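Local coordinates for protein inositol 2-dehydrogenase/D-chiro-inositol 3-dehydrogenase (Lactobacillus casei, PDB 4MIY) that oxidises myo-inositol and D-chiro-inositol to the corresponding keto-inositols, passing the hydride to bound NAD, at residues A[3-8]-A[69-74]; A[97-102]-A[121-126]; A[172-177]-A[224-229]. One frame throughout, in Å; residues are numbered along the deposited sequence.

Contact 1 (A[3-8]-A[69-74]). With NAD (nicotinamide-adenine-dinucleotide), chain E.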
loop_
_atom_site.group_PDB
_atom_site.type_symbol
_atom_site.label_atom_id
_atom_site.label_comp_id
_atom_site.label_asym_id
_atom_site.label_seq_id
_atom_site.Cartn_x
_atom_site.Cartn_y
_atom_site.Cartn_z
ATOM N N VAL A 3 15.757 -38.757 12.865
ATOM C CA VAL A 3 17.106 -38.238 12.794
ATOM C C VAL A 3 17.588 -37.893 14.192
ATOM O O VAL A 3 17.023 -37.066 14.830
ATOM C CB VAL A 3 17.191 -36.978 11.941
ATOM C CG1 VAL A 3 18.542 -36.437 11.974
ATOM C CG2 VAL A 3 16.823 -37.282 10.505
ATOM N N LYS A 4 18.639 -38.570 14.639
ATOM C CA LYS A 4 19.167 -38.377 15.982
ATOM C C LYS A 4 20.245 -37.317 15.988
ATOM O O LYS A 4 21.222 -37.407 15.304
ATOM C CB LYS A 4 19.717 -39.694 16.512
ATOM C CG LYS A 4 18.678 -40.749 16.654
ATOM C CD LYS A 4 19.161 -41.895 17.463
ATOM C CE LYS A 4 18.038 -42.701 17.947
ATOM N NZ LYS A 4 18.675 -43.922 18.472
ATOM N N VAL A 5 20.010 -36.302 16.797
ATOM C CA VAL A 5 20.780 -35.084 16.743
ATOM C C VAL A 5 21.553 -34.838 18.042
ATOM O O VAL A 5 21.040 -35.027 19.101
ATOM C CB VAL A 5 19.842 -33.885 16.452
ATOM C CG1 VAL A 5 20.562 -32.590 16.501
ATOM C CG2 VAL A 5 19.210 -34.053 15.103
ATOM N N GLY A 6 22.794 -34.412 17.882
ATOM C CA GLY A 6 23.531 -33.797 18.946
ATOM C C GLY A 6 23.707 -32.286 18.761
ATOM O O GLY A 6 23.928 -31.827 17.696
ATOM N N VAL A 7 23.632 -31.557 19.857
ATOM C CA VAL A 7 23.798 -30.111 19.858
ATOM C C VAL A 7 24.983 -29.674 20.712
ATOM O O VAL A 7 25.052 -29.978 21.846
ATOM C CB VAL A 7 22.577 -29.403 20.386
ATOM C CG1 VAL A 7 22.719 -27.904 20.224
ATOM C CG2 VAL A 7 21.309 -29.895 19.734
ATOM N N ILE A 8 25.875 -28.944 20.096
ATOM C CA ILE A 8 27.071 -28.441 20.701
ATOM C C ILE A 8 26.934 -26.939 20.865
ATOM O O ILE A 8 27.059 -26.186 19.920
ATOM C CB ILE A 8 28.255 -28.743 19.826
ATOM C CG1 ILE A 8 28.340 -30.235 19.566
ATOM C CG2 ILE A 8 29.550 -28.213 20.450
ATOM C CD1 ILE A 8 29.210 -30.535 18.471
ATOM N N ALA A 69 23.437 -36.484 13.179
ATOM C CA ALA A 69 23.777 -35.127 12.843
ATOM C C ALA A 69 24.088 -34.302 14.077
ATOM O O ALA A 69 23.573 -34.526 15.117
ATOM C CB ALA A 69 22.642 -34.471 12.071
ATOM N N VAL A 70 24.960 -33.338 13.874
ATOM C CA VAL A 70 25.293 -32.385 14.901
ATOM C C VAL A 70 24.944 -30.950 14.517
ATOM O O VAL A 70 25.101 -30.571 13.408
ATOM C CB VAL A 70 26.774 -32.504 15.350
ATOM C CG1 VAL A 70 27.023 -33.877 15.908
ATOM C CG2 VAL A 70 27.705 -32.249 14.240
ATOM N N PHE A 71 24.446 -30.212 15.483
ATOM C CA PHE A 71 24.243 -28.783 15.349
ATOM C C PHE A 71 25.317 -28.054 16.135
ATOM O O PHE A 71 25.477 -28.299 17.279
ATOM C CB PHE A 71 22.866 -28.385 15.872
ATOM C CG PHE A 71 21.759 -28.594 14.888
ATOM C CD1 PHE A 71 21.490 -29.822 14.400
ATOM C CD2 PHE A 71 21.000 -27.555 14.472
ATOM C CE1 PHE A 71 20.479 -29.999 13.526
ATOM C CE2 PHE A 71 20.034 -27.744 13.580
ATOM C CZ PHE A 71 19.761 -28.959 13.125
ATOM N N VAL A 72 26.062 -27.197 15.476
ATOM C CA VAL A 72 27.112 -26.442 16.146
ATOM C C VAL A 72 26.638 -25.033 16.379
ATOM O O VAL A 72 26.497 -24.277 15.459
ATOM C CB VAL A 72 28.357 -26.383 15.351
ATOM C CG1 VAL A 72 29.451 -25.744 16.148
ATOM C CG2 VAL A 72 28.759 -27.739 14.827
ATOM N N VAL A 73 26.384 -24.725 17.624
ATOM C CA VAL A 73 25.767 -23.476 18.011
ATOM C C VAL A 73 26.494 -22.780 19.162
ATOM O O VAL A 73 25.900 -22.164 19.978
ATOM C CB VAL A 73 24.280 -23.676 18.372
ATOM C CG1 VAL A 73 23.490 -22.408 18.098
ATOM C CG2 VAL A 73 23.664 -24.827 17.589
ATOM N N SER A 74 27.801 -22.926 19.168
ATOM C CA SER A 74 28.675 -22.371 20.190
ATOM C C SER A 74 29.082 -20.961 19.779
ATOM O O SER A 74 28.554 -20.443 18.832
ATOM C CB SER A 74 29.873 -23.286 20.339
ATOM O OG SER A 74 30.526 -23.510 19.141
HETATM P PA NAD E . 25.242 -17.679 23.393
HETATM O O1A NAD E . 26.423 -17.047 23.947
HETATM O O2A NAD E . 23.997 -17.576 23.996
HETATM O O5B NAD E . 25.378 -19.258 23.416
HETATM C C5B NAD E . 26.491 -19.948 23.018
HETATM C C4B NAD E . 26.660 -21.189 23.906
HETATM O O4B NAD E . 27.832 -21.822 23.469
HETATM C C3B NAD E . 26.990 -20.896 25.363
HETATM O O3B NAD E . 26.189 -21.651 26.176
HETATM C C2B NAD E . 28.448 -21.228 25.522
HETATM O O2B NAD E . 28.772 -21.670 26.819
HETATM C C1B NAD E . 28.608 -22.342 24.559
HETATM N N9A NAD E . 29.954 -22.556 24.078
HETATM C C8A NAD E . 30.864 -21.680 23.785
HETATM N N7A NAD E . 31.959 -22.236 23.282
HETATM C C5A NAD E . 31.738 -23.536 23.250
HETATM C C6A NAD E . 32.460 -24.735 22.874
HETATM N N6A NAD E . 33.669 -24.720 22.370
HETATM N N1A NAD E . 31.817 -25.875 22.980
HETATM C C2A NAD E . 30.631 -25.980 23.452
HETATM N N3A NAD E . 29.929 -24.942 23.851
HETATM C C4A NAD E . 30.429 -23.726 23.762
HETATM O O3 NAD E . 25.283 -17.253 21.872
HETATM P PN NAD E . 24.128 -17.521 20.743
HETATM O O1N NAD E . 23.368 -16.290 20.567
HETATM O O2N NAD E . 23.285 -18.581 21.154
HETATM O O5D NAD E . 24.891 -17.682 19.433
HETATM C C5D NAD E . 25.461 -18.931 19.128
HETATM C C4D NAD E . 25.806 -19.026 17.678
HETATM O O4D NAD E . 24.596 -18.887 16.955
HETATM C C3D NAD E . 26.732 -17.933 17.263
HETATM O O3D NAD E . 27.581 -18.443 16.283
HETATM C C2D NAD E . 25.739 -16.931 16.680
HETATM O O2D NAD E . 26.419 -16.181 15.748
HETATM C C1D NAD E . 24.733 -17.840 16.031
HETATM N N1N NAD E . 23.452 -17.173 15.799
HETATM C C2N NAD E . 22.948 -17.118 14.569
HETATM C C3N NAD E . 21.768 -16.468 14.270
HETATM C C7N NAD E . 21.226 -16.445 12.860
HETATM O O7N NAD E . 21.530 -17.267 12.056
HETATM N N7N NAD E . 20.394 -15.519 12.605
HETATM C C4N NAD E . 21.062 -15.902 15.317
HETATM C C5N NAD E . 21.614 -15.994 16.575
HETATM C C6N NAD E . 22.813 -16.623 16.781
#
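Ile8 and Phe71 meet through their backbones, Ile8 N donating to Phe71 O at 2.9 Å in an almost straight bond (177°). It belongs to a parallel ladder of five: Ala69 N gives to Lys4 O, Gly6 N to Ala69 O, Phe71 N to Gly6 O and Val73 N to Ile8 O, the last reaching beyond the end of strand 69-72. From CB outward, the side chain of Ile8, the residue most covered by the other segment, meets both strand 69-72 and the adenine. CB lies 3.8 Å from Phe71 O; CG1, anti to the carbonyl carbon (chi1 -56°), stays 4.1 Å from that same oxygen, and CD1 comes within 4.4 Å of Val70 CB. The other branch, CG2, reaches the cofactor, 3.9 Å from adenine C2A of NAD. On the other face of the sheet, Val5 CG1 approaches Phe71 CD1 obliquely at 3.6 Å, while Val7 CG1 touches Val73 CG2 at 4.2 Å. Past the strand end, Ser74 CB packs 3.5 Å from adenine C5A of NAD, so the carboxy ends of both segments help form the dinucleotide site expected of a Rossmann fold. Strand 28-34 bonds to strand 3-8 on the side away from strand 69-72, and strand 92-95 flanks strand 69-72; helix 279-294 packs on Val3 and Ala69, and helix 79-86 on Ile8 and Val72.

Contact 2 (A[97-102]-A[121-126]). With NAD (nicotinamide-adenine-dinucleotide), chain E.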
loop_
_atom_site.group_PDB
_atom_site.type_symbol
_atom_site.label_atom_id
_atom_site.label_comp_id
_atom_site.label_asym_id
_atom_site.label_seq_id
_atom_site.Cartn_x
_atom_site.Cartn_y
_atom_site.Cartn_z
ATOM N N LYS A 97 26.047 -19.725 11.487
ATOM C CA LYS A 97 26.989 -18.738 11.058
ATOM C C LYS A 97 27.805 -18.281 12.243
ATOM O O LYS A 97 27.312 -18.263 13.320
ATOM C CB LYS A 97 26.264 -17.533 10.476
ATOM C CG LYS A 97 25.094 -17.147 11.280
ATOM C CD LYS A 97 25.037 -15.714 11.646
ATOM C CE LYS A 97 26.265 -15.234 12.292
ATOM N NZ LYS A 97 25.909 -14.149 13.229
ATOM N N PRO A 98 29.075 -17.939 12.001
ATOM C CA PRO A 98 29.818 -18.107 10.766
ATOM C C PRO A 98 30.374 -19.531 10.634
ATOM O O PRO A 98 30.401 -20.238 11.602
ATOM C CB PRO A 98 30.978 -17.143 10.955
ATOM C CG PRO A 98 31.193 -17.206 12.329
ATOM C CD PRO A 98 29.923 -17.313 13.008
ATOM N N LEU A 99 30.832 -19.892 9.465
ATOM C CA LEU A 99 31.549 -21.145 9.314
ATOM C C LEU A 99 32.812 -21.123 10.197
ATOM O O LEU A 99 33.216 -22.113 10.741
ATOM C CB LEU A 99 31.880 -21.370 7.860
ATOM C CG LEU A 99 32.653 -22.651 7.557
ATOM C CD1 LEU A 99 31.782 -23.835 7.818
ATOM C CD2 LEU A 99 33.131 -22.595 6.197
ATOM N N ALA A 100 33.346 -19.930 10.360
ATOM C CA ALA A 100 34.583 -19.684 11.039
ATOM C C ALA A 100 34.730 -18.183 11.126
ATOM O O ALA A 100 34.159 -17.474 10.353
ATOM C CB ALA A 100 35.681 -20.204 10.239
ATOM N N THR A 101 35.548 -17.729 12.048
ATOM C CA THR A 101 35.704 -16.310 12.295
ATOM C C THR A 101 36.852 -15.745 11.515
ATOM O O THR A 101 37.037 -14.548 11.457
ATOM C CB THR A 101 35.880 -16.007 13.742
ATOM O OG1 THR A 101 36.872 -16.869 14.287
ATOM C CG2 THR A 101 34.622 -16.165 14.468
ATOM N N THR A 102 37.612 -16.605 10.884
ATOM C CA THR A 102 38.648 -16.143 10.005
ATOM C C THR A 102 38.472 -16.777 8.690
ATOM O O THR A 102 37.879 -17.808 8.579
ATOM C CB THR A 102 40.071 -16.481 10.504
ATOM O OG1 THR A 102 40.230 -17.887 10.586
ATOM C CG2 THR A 102 40.332 -15.862 11.811
ATOM N N ILE A 121 28.072 -30.519 5.255
ATOM C CA ILE A 121 27.887 -29.281 5.995
ATOM C C ILE A 121 26.823 -28.354 5.387
ATOM O O ILE A 121 26.842 -28.069 4.218
ATOM C CB ILE A 121 29.161 -28.483 6.074
ATOM C CG1 ILE A 121 30.214 -29.222 6.902
ATOM C CG2 ILE A 121 28.880 -27.118 6.695
ATOM C CD1 ILE A 121 31.604 -28.761 6.610
ATOM N N GLN A 122 25.925 -27.918 6.261
ATOM C CA GLN A 122 25.041 -26.801 5.990
ATOM C C GLN A 122 25.309 -25.667 6.979
ATOM O O GLN A 122 25.460 -25.888 8.142
ATOM C CB GLN A 122 23.572 -27.238 6.058
ATOM C CG GLN A 122 22.589 -26.118 5.748
ATOM C CD GLN A 122 21.203 -26.613 5.507
ATOM O OE1 GLN A 122 20.995 -27.749 5.194
ATOM N NE2 GLN A 122 20.256 -25.750 5.673
ATOM N N VAL A 123 25.370 -24.454 6.465
ATOM C CA VAL A 123 25.621 -23.282 7.287
ATOM C C VAL A 123 24.338 -22.477 7.480
ATOM O O VAL A 123 23.609 -22.300 6.559
ATOM C CB VAL A 123 26.666 -22.402 6.654
ATOM C CG1 VAL A 123 26.921 -21.222 7.498
ATOM C CG2 VAL A 123 27.924 -23.189 6.478
ATOM N N GLY A 124 24.121 -21.969 8.674
ATOM C CA GLY A 124 22.861 -21.358 9.028
ATOM C C GLY A 124 22.477 -19.984 8.485
ATOM O O GLY A 124 21.976 -19.176 9.224
ATOM N N PHE A 125 22.676 -19.748 7.204
ATOM C CA PHE A 125 22.199 -18.535 6.584
ATOM C C PHE A 125 20.706 -18.642 6.214
ATOM O O PHE A 125 20.370 -19.003 5.127
ATOM C CB PHE A 125 23.033 -18.173 5.354
ATOM C CG PHE A 125 24.454 -17.785 5.665
ATOM C CD1 PHE A 125 24.726 -16.705 6.424
ATOM C CD2 PHE A 125 25.486 -18.505 5.171
ATOM C CE1 PHE A 125 26.019 -16.351 6.715
ATOM C CE2 PHE A 125 26.781 -18.163 5.458
ATOM C CZ PHE A 125 27.031 -17.093 6.234
ATOM N N MET A 126 19.840 -18.262 7.128
ATOM C CA MET A 126 18.421 -18.489 6.972
ATOM C C MET A 126 17.671 -17.598 5.999
ATOM O O MET A 126 16.591 -17.907 5.660
ATOM C CB MET A 126 17.719 -18.443 8.335
ATOM C CG MET A 126 17.380 -17.048 8.839
ATOM S SD MET A 126 18.855 -16.100 9.250
ATOM C CE MET A 126 18.149 -14.536 9.790
HETATM P PA NAD E . 25.242 -17.679 23.393
HETATM O O1A NAD E . 26.423 -17.047 23.947
HETATM O O2A NAD E . 23.997 -17.576 23.996
HETATM O O5B NAD E . 25.378 -19.258 23.416
HETATM C C5B NAD E . 26.491 -19.948 23.018
HETATM C C4B NAD E . 26.660 -21.189 23.906
HETATM O O4B NAD E . 27.832 -21.822 23.469
HETATM C C3B NAD E . 26.990 -20.896 25.363
HETATM O O3B NAD E . 26.189 -21.651 26.176
HETATM C C2B NAD E . 28.448 -21.228 25.522
HETATM O O2B NAD E . 28.772 -21.670 26.819
HETATM C C1B NAD E . 28.608 -22.342 24.559
HETATM N N9A NAD E . 29.954 -22.556 24.078
HETATM C C8A NAD E . 30.864 -21.680 23.785
HETATM N N7A NAD E . 31.959 -22.236 23.282
HETATM C C5A NAD E . 31.738 -23.536 23.250
HETATM C C6A NAD E . 32.460 -24.735 22.874
HETATM N N6A NAD E . 33.669 -24.720 22.370
HETATM N N1A NAD E . 31.817 -25.875 22.980
HETATM C C2A NAD E . 30.631 -25.980 23.452
HETATM N N3A NAD E . 29.929 -24.942 23.851
HETATM C C4A NAD E . 30.429 -23.726 23.762
HETATM O O3 NAD E . 25.283 -17.253 21.872
HETATM P PN NAD E . 24.128 -17.521 20.743
HETATM O O1N NAD E . 23.368 -16.290 20.567
HETATM O O2N NAD E . 23.285 -18.581 21.154
HETATM O O5D NAD E . 24.891 -17.682 19.433
HETATM C C5D NAD E . 25.461 -18.931 19.128
HETATM C C4D NAD E . 25.806 -19.026 17.678
HETATM O O4D NAD E . 24.596 -18.887 16.955
HETATM C C3D NAD E . 26.732 -17.933 17.263
HETATM O O3D NAD E . 27.581 -18.443 16.283
HETATM C C2D NAD E . 25.739 -16.931 16.680
HETATM O O2D NAD E . 26.419 -16.181 15.748
HETATM C C1D NAD E . 24.733 -17.840 16.031
HETATM N N1N NAD E . 23.452 -17.173 15.799
HETATM C C2N NAD E . 22.948 -17.118 14.569
HETATM C C3N NAD E . 21.768 -16.468 14.270
HETATM C C7N NAD E . 21.226 -16.445 12.860
HETATM O O7N NAD E . 21.530 -17.267 12.056
HETATM N N7N NAD E . 20.394 -15.519 12.605
HETATM C C4N NAD E . 21.062 -15.902 15.317
HETATM C C5N NAD E . 21.614 -15.994 16.575
HETATM C C6N NAD E . 22.813 -16.623 16.781
#
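Lys97 CB rests 3.9 Å from Phe125 CE1, approaching the ring obliquely, where two loops of the Rossmann fold meet beside the nicotinamide half of NAD. Residues 97-102 lead from strand 92-95 into helix 103-113, which crosses over to strand 121-123 in a beta-alpha-beta unit; Lys97 and Pro98, joined by a cis peptide, belong to the Glu-Lys-Pro signature of the Gfo/Idh/MocA family. The lysine chain is strongly folded. CG sits between the backbone N and the carbonyl carbon (chi1 43°), and bends at chi2 and chi3 carry the chain away from Phe125 along the cofactor: CG lies 3.6 Å from amide oxygen O7N of NAD, CD passes the nicotinamide ring at C2N, and NZ makes a weak 3.3 Å bond to ribose O2D of NAD. The Lys97 carbonyl adds a firmer grip, Lys97 O accepting from O3D of NAD at 3.0 Å and more weakly from O2D. With the side chain cut back to an alanine, ribose O2D would probably keep its weak link to the carbonyl but lose the amine, and a gap would probably open beside the nicotinamide amide. Deeper in, Leu99 and Val123 cross at about a right angle, CD1 of the leucine meeting CG2 of the valine at 4.1 Å; Leu99 also packs on Ala106 and Ile109 of helix 103-113. After the strand, consecutive inverse gamma turns centred on Gly124 and Phe125 redirect the chain. Bent at chi2, Met126 brings SD to 3.7 Å from amide nitrogen N7N of NAD.

Contact 3 (A[172-177]-A[224-229])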
loop_
_atom_site.group_PDB
_atom_site.type_symbol
_atom_site.label_atom_id
_atom_site.label_comp_id
_atom_site.label_asym_id
_atom_site.label_seq_id
_atom_site.Cartn_x
_atom_site.Cartn_y
_atom_site.Cartn_z
ATOM N N ASP A 172 27.731 -9.870 12.446
ATOM C CA ASP A 172 26.461 -10.294 12.985
ATOM C C ASP A 172 25.254 -9.799 12.164
ATOM O O ASP A 172 24.241 -10.414 12.131
ATOM C CB ASP A 172 26.310 -9.871 14.443
ATOM C CG ASP A 172 27.138 -10.725 15.393
ATOM O OD1 ASP A 172 27.732 -11.708 14.944
ATOM O OD2 ASP A 172 27.181 -10.420 16.569
ATOM N N THR A 173 25.445 -8.681 11.507
ATOM C CA THR A 173 24.374 -7.974 10.858
ATOM C C THR A 173 24.479 -8.025 9.327
ATOM O O THR A 173 23.731 -8.707 8.705
ATOM C CB THR A 173 24.280 -6.563 11.434
ATOM O OG1 THR A 173 24.073 -6.647 12.841
ATOM C CG2 THR A 173 23.129 -5.794 10.825
ATOM N N LEU A 174 25.459 -7.365 8.746
ATOM C CA LEU A 174 25.609 -7.381 7.304
ATOM C C LEU A 174 25.877 -8.769 6.707
ATOM O O LEU A 174 25.679 -8.992 5.566
ATOM C CB LEU A 174 26.701 -6.385 6.862
ATOM C CG LEU A 174 26.908 -6.144 5.374
ATOM C CD1 LEU A 174 25.706 -5.482 4.696
ATOM C CD2 LEU A 174 28.147 -5.298 5.158
ATOM N N ILE A 175 26.336 -9.660 7.537
ATOM C CA ILE A 175 26.679 -10.994 7.098
ATOM C C ILE A 175 25.524 -11.665 6.368
ATOM O O ILE A 175 25.731 -12.422 5.482
ATOM C CB ILE A 175 27.195 -11.859 8.280
ATOM C CG1 ILE A 175 27.917 -13.122 7.783
ATOM C CG2 ILE A 175 26.105 -12.170 9.244
ATOM C CD1 ILE A 175 29.141 -12.839 7.132
ATOM N N HIS A 176 24.314 -11.331 6.766
ATOM C CA HIS A 176 23.123 -11.858 6.158
ATOM C C HIS A 176 22.951 -11.384 4.720
ATOM O O HIS A 176 22.661 -12.149 3.861
ATOM C CB HIS A 176 21.900 -11.545 7.018
ATOM C CG HIS A 176 21.900 -12.283 8.306
ATOM N ND1 HIS A 176 21.680 -13.631 8.375
ATOM C CD2 HIS A 176 22.142 -11.879 9.567
ATOM C CE1 HIS A 176 21.759 -14.025 9.626
ATOM N NE2 HIS A 176 22.016 -12.975 10.374
ATOM N N GLU A 177 23.195 -10.114 4.499
ATOM C CA GLU A 177 23.189 -9.586 3.165
ATOM C C GLU A 177 24.375 -10.114 2.365
ATOM O O GLU A 177 24.270 -10.341 1.201
ATOM C CB GLU A 177 23.206 -8.059 3.191
ATOM C CG GLU A 177 21.882 -7.377 3.537
ATOM C CD GLU A 177 21.455 -7.486 4.987
ATOM O OE1 GLU A 177 22.299 -7.602 5.856
ATOM O OE2 GLU A 177 20.256 -7.484 5.211
ATOM N N ILE A 224 25.467 -3.195 -5.382
ATOM C CA ILE A 224 24.637 -3.396 -4.235
ATOM C C ILE A 224 24.914 -2.330 -3.177
ATOM O O ILE A 224 26.013 -2.169 -2.753
ATOM C CB ILE A 224 24.859 -4.785 -3.641
ATOM C CG1 ILE A 224 24.614 -5.854 -4.697
ATOM C CG2 ILE A 224 23.982 -5.002 -2.466
ATOM C CD1 ILE A 224 25.493 -6.999 -4.561
ATOM N N GLN A 225 23.871 -1.603 -2.817
ATOM C CA GLN A 225 23.932 -0.612 -1.774
ATOM C C GLN A 225 23.128 -1.033 -0.562
ATOM O O GLN A 225 21.935 -1.056 -0.618
ATOM C CB GLN A 225 23.416 0.730 -2.278
ATOM C CG GLN A 225 24.200 1.324 -3.406
ATOM C CD GLN A 225 23.682 2.638 -3.861
ATOM O OE1 GLN A 225 22.527 2.845 -3.926
ATOM N NE2 GLN A 225 24.554 3.526 -4.159
ATOM N N VAL A 226 23.803 -1.345 0.527
ATOM C CA VAL A 226 23.145 -1.748 1.749
ATOM C C VAL A 226 23.281 -0.678 2.831
ATOM O O VAL A 226 24.339 -0.213 3.081
ATOM C CB VAL A 226 23.703 -3.064 2.315
ATOM C CG1 VAL A 226 22.847 -3.562 3.435
ATOM C CG2 VAL A 226 23.766 -4.103 1.292
ATOM N N LEU A 227 22.156 -0.300 3.411
ATOM C CA LEU A 227 22.104 0.510 4.609
ATOM C C LEU A 227 22.020 -0.374 5.823
ATOM O O LEU A 227 21.111 -1.145 5.954
ATOM C CB LEU A 227 20.883 1.422 4.587
ATOM C CG LEU A 227 20.568 2.194 5.872
ATOM C CD1 LEU A 227 21.690 3.169 6.221
ATOM C CD2 LEU A 227 19.279 2.904 5.699
ATOM N N VAL A 228 23.009 -0.255 6.699
ATOM C CA VAL A 228 23.006 -0.936 7.975
ATOM C C VAL A 228 22.761 0.115 9.054
ATOM O O VAL A 228 23.470 1.036 9.149
ATOM C CB VAL A 228 24.330 -1.685 8.222
ATOM C CG1 VAL A 228 24.393 -2.238 9.614
ATOM C CG2 VAL A 228 24.518 -2.770 7.230
ATOM N N HIS A 229 21.697 -0.054 9.806
ATOM C CA HIS A 229 21.281 0.920 10.787
ATOM C C HIS A 229 20.732 0.203 11.986
ATOM O O HIS A 229 19.627 -0.200 11.992
ATOM C CB HIS A 229 20.220 1.871 10.209
ATOM C CG HIS A 229 19.940 3.064 11.059
ATOM N ND1 HIS A 229 18.897 3.914 10.823
ATOM C CD2 HIS A 229 20.570 3.541 12.151
ATOM C CE1 HIS A 229 18.894 4.862 11.731
ATOM N NE2 HIS A 229 19.906 4.669 12.542
#
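Leu174 and Val226 make the tightest part of this contact, Leu174 CD1 lying 3.7 Å from Val226 CG1. The same methyl reaches Val228 CG2 at 3.9 Å, the leucine side chain lying about at right angles to that valine, so a single leucine branch bridges two valines on one face of strand 223-229. Leu174 CG is anti to the backbone N (chi1 -174°), and this sends the branched end across to the sheet although its CB does not head there. Around the leucine the packing is thinner and rests on one pair each. Thr173 offers its methyl, CG2 standing 4.0 Å from Val228 CG1, while its hydroxyl is hydrogen-bonded to Tyr164. Glu177 contributes the aliphatic part of its chain, CG at 3.9 Å from Val226 CG1; a bend at chi2 turns the carboxylate aside to a salt bridge with Arg127 and a hydrogen bond from OE1 to His155 ND1. This buried acid therefore has partners at both oxygens, outside the valine face. All five touching residues are buried, so the looser part of the contact is the two single pairs and not a solvent-facing rim. The helix side away from the strand is a different surface, where His176 touches NAD, and the reverse face of the strand carries Leu227, which packs on Ile243 of the second subunit. The segment axes run nearly antiparallel, at 156° and 9.6 Å apart, a helix laid over a mixed sheet as in the C-terminal alpha/beta domain of Gfo/Idh/MocA oxidoreductases.

How the contacts relate
Contacts 1, 2 and 3 follow one another along the chain without interleaving. The first two share the parallel sheet of the nucleotide-binding domain, contact 1 at its middle strands and contact 2 at strand 121-123 on its edge; their centres are 14 Å apart and NAD spans both. Contact 3 lies in the C-terminal domain, its centre 28 Å from that of contact 1 but 16 Å from that of contact 2, which it touches. Met126 SD packs 3.6 Å from His176 CE1, Phe125 meets Ile175, and Lys97 NZ forms a long, weak ion pair with Asp172 OD1. Helix 168-185 thus joins the inositol dehydrogenase's two domains beside the nicotinamide.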